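Local coordinates for pectate lyase (Pectobacterium carotovorum, PDB 4U49), which cleaves polygalacturonate by calcium-dependent beta-elimination, and probably acts internally on methylated pectins as well, at residues 226-231 with 251-256. Numbering follows the deposited sequence.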
loop_
_atom_site.group_PDB
_atom_site.type_symbol
_atom_site.label_atom_id
_atom_site.label_comp_id
_atom_site.label_asym_id
_atom_site.label_seq_id
_atom_site.Cartn_x
_atom_site.Cartn_y
_atom_site.Cartn_z
ATOM N N ASP A 226 -14.633 0.788 -5.725
ATOM C CA ASP A 226 -13.185 0.630 -5.770
ATOM C C ASP A 226 -12.638 0.181 -4.421
ATOM O O ASP A 226 -13.087 0.641 -3.371
ATOM C CB ASP A 226 -12.517 1.937 -6.203
ATOM C CG ASP A 226 -12.860 2.324 -7.628
ATOM O OD1 ASP A 226 -12.953 3.537 -7.914
ATOM O OD2 ASP A 226 -13.041 1.413 -8.464
ATOM N N LYS A 227 -11.673 -0.732 -4.454
ATOM C CA LYS A 227 -11.066 -1.230 -3.228
ATOM C C LYS A 227 -9.595 -1.559 -3.452
ATOM O O LYS A 227 -9.210 -2.072 -4.504
ATOM C CB LYS A 227 -11.820 -2.456 -2.710
ATOM C CG LYS A 227 -11.736 -3.668 -3.615
ATOM C CD LYS A 227 -13.058 -4.407 -3.690
ATOM C CE LYS A 227 -12.884 -5.758 -4.367
ATOM N NZ LYS A 227 -12.156 -5.644 -5.668
ATOM N N VAL A 228 -8.773 -1.254 -2.456
ATOM C CA VAL A 228 -7.332 -1.413 -2.585
ATOM C C VAL A 228 -6.873 -2.814 -2.200
ATOM O O VAL A 228 -6.115 -3.453 -2.931
ATOM C CB VAL A 228 -6.587 -0.394 -1.708
ATOM C CG1 VAL A 228 -5.083 -0.518 -1.908
ATOM C CG2 VAL A 228 -7.067 1.016 -2.014
ATOM N N LEU A 229 -7.338 -3.283 -1.047
ATOM C CA LEU A 229 -6.856 -4.535 -0.472
ATOM C C LEU A 229 -7.968 -5.569 -0.388
ATOM O O LEU A 229 -9.106 -5.237 -0.117
ATOM C CB LEU A 229 -6.282 -4.296 0.914
ATOM C CG LEU A 229 -5.103 -3.338 0.965
ATOM C CD1 LEU A 229 -4.628 -3.124 2.389
ATOM C CD2 LEU A 229 -3.965 -3.840 0.084
ATOM N N GLN A 230 -7.650 -6.828 -0.618
ATOM C CA GLN A 230 -8.679 -7.832 -0.732
ATOM C C GLN A 230 -8.152 -9.009 0.072
ATOM O O GLN A 230 -6.949 -9.305 0.031
ATOM C CB GLN A 230 -8.895 -8.023 -2.235
ATOM C CG GLN A 230 -10.062 -8.729 -2.859
ATOM C CD GLN A 230 -11.301 -8.801 -2.031
ATOM O OE1 GLN A 230 -11.895 -7.758 -1.640
ATOM N NE2 GLN A 230 -11.861 -10.021 -2.004
ATOM N N GLN A 231 -9.029 -9.597 0.883
ATOM C CA GLN A 231 -8.615 -10.561 1.905
ATOM C C GLN A 231 -9.760 -11.504 2.277
ATOM O O GLN A 231 -10.496 -11.267 3.240
ATOM C CB GLN A 231 -8.126 -9.843 3.172
ATOM C CG GLN A 231 -7.466 -10.744 4.209
ATOM C CD GLN A 231 -6.946 -9.979 5.429
ATOM O OE1 GLN A 231 -6.473 -8.850 5.305
ATOM N NE2 GLN A 231 -7.048 -10.592 6.613
ATOM N N GLY A 251 -11.857 4.247 -3.226
ATOM C CA GLY A 251 -13.105 3.799 -2.636
ATOM C C GLY A 251 -12.894 3.370 -1.197
ATOM O O GLY A 251 -13.053 4.165 -0.275
ATOM N N LYS A 252 -12.534 2.104 -1.013
ATOM C CA LYS A 252 -12.220 1.566 0.306
ATOM C C LYS A 252 -10.797 1.040 0.324
ATOM O O LYS A 252 -10.318 0.510 -0.677
ATOM C CB LYS A 252 -13.182 0.438 0.680
ATOM C CG LYS A 252 -14.629 0.858 0.852
ATOM C CD LYS A 252 -15.490 -0.322 1.280
ATOM C CE LYS A 252 -15.659 -1.331 0.157
ATOM N NZ LYS A 252 -16.597 -0.834 -0.890
ATOM N N LEU A 253 -10.114 1.176 1.454
ATOM C CA LEU A 253 -8.808 0.550 1.589
ATOM C C LEU A 253 -8.984 -0.948 1.803
ATOM O O LEU A 253 -8.304 -1.758 1.176
ATOM C CB LEU A 253 -8.011 1.156 2.745
ATOM C CG LEU A 253 -6.667 0.471 3.027
ATOM C CD1 LEU A 253 -5.648 0.787 1.939
ATOM C CD2 LEU A 253 -6.125 0.852 4.392
ATOM N N TRP A 254 -9.924 -1.306 2.673
ATOM C CA TRP A 254 -10.021 -2.671 3.170
ATOM C C TRP A 254 -11.380 -2.923 3.818
ATOM O O TRP A 254 -11.833 -2.145 4.658
ATOM C CB TRP A 254 -8.886 -2.923 4.170
ATOM C CG TRP A 254 -8.714 -4.338 4.630
ATOM C CD1 TRP A 254 -7.883 -5.280 4.094
ATOM C CD2 TRP A 254 -9.355 -4.960 5.748
ATOM N NE1 TRP A 254 -7.980 -6.453 4.800
ATOM C CE2 TRP A 254 -8.878 -6.283 5.821
ATOM C CE3 TRP A 254 -10.293 -4.528 6.691
ATOM C CZ2 TRP A 254 -9.304 -7.178 6.801
ATOM C CZ3 TRP A 254 -10.718 -5.419 7.660
ATOM C CH2 TRP A 254 -10.222 -6.727 7.708
ATOM N N ARG A 255 -12.035 -4.006 3.419
ATOM C CA ARG A 255 -13.303 -4.401 4.031
ATOM C C ARG A 255 -13.433 -5.917 4.058
ATOM O O ARG A 255 -13.453 -6.567 3.012
ATOM C CB ARG A 255 -14.489 -3.780 3.282
ATOM C CG ARG A 255 -15.843 -4.446 3.545
ATOM C CD ARG A 255 -16.473 -4.016 4.867
ATOM N NE ARG A 255 -17.911 -4.302 4.901
ATOM C CZ ARG A 255 -18.481 -5.253 5.639
ATOM N NH1 ARG A 255 -19.797 -5.428 5.596
ATOM N NH2 ARG A 255 -17.743 -6.023 6.428
ATOM N N SER A 256 -13.493 -6.475 5.262
ATOM C CA SER A 256 -13.800 -7.887 5.434
ATOM C C SER A 256 -15.189 -8.143 4.875
ATOM O O SER A 256 -16.131 -7.412 5.186
ATOM C CB SER A 256 -13.725 -8.285 6.905
ATOM O OG SER A 256 -14.118 -9.633 7.105
HETATM O O HOH W 1 -15.389 1.327 -2.058
HETATM O O HOH W 2 -11.400 -5.492 1.093
HETATM O O HOH W 3 -11.585 -8.373 1.321
#
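W254 and Q231 meet between two successive, parallel coils of the pectate lyase beta-helix. Indole NE1 donates to Q231 OE1 at 2.9 Å, the oxygen lying near the ring plane but the donor standing 51° out of the amide's carbonyl plane. With CG anti to the backbone N (chi1 -171°) and an extended chain beyond it, Q231 brings its amide to the pyrrole N-H edge of the indole, the two planes 62° apart. T238 OG1 also bonds OE1, while S236 OG and N268 O hold NE2; bonds at both ends of the amide fix its rotation. L229 CB abuts the same indole edge, 3.7 Å from W254 CD1. L229 and L253 run side by side into the interior, their CD1 methyls 4.1 Å apart, and V228 CB packs on L253 CD1 as well. Backbone bonds join K252 N to D226 O, V228 N to K252 O and L229 N to L253 O, the last where the chain turns a corner. Bends at chi3 and chi4 bring K252 NZ to 2.7 Å from water 1, which donates to D226 O. Past the corner, water 2 (L229 O to R255 N) and water 3 (Q231 N to R255 O) replace direct backbone bonds, while the buried glutamine amide satisfies the indole N-H.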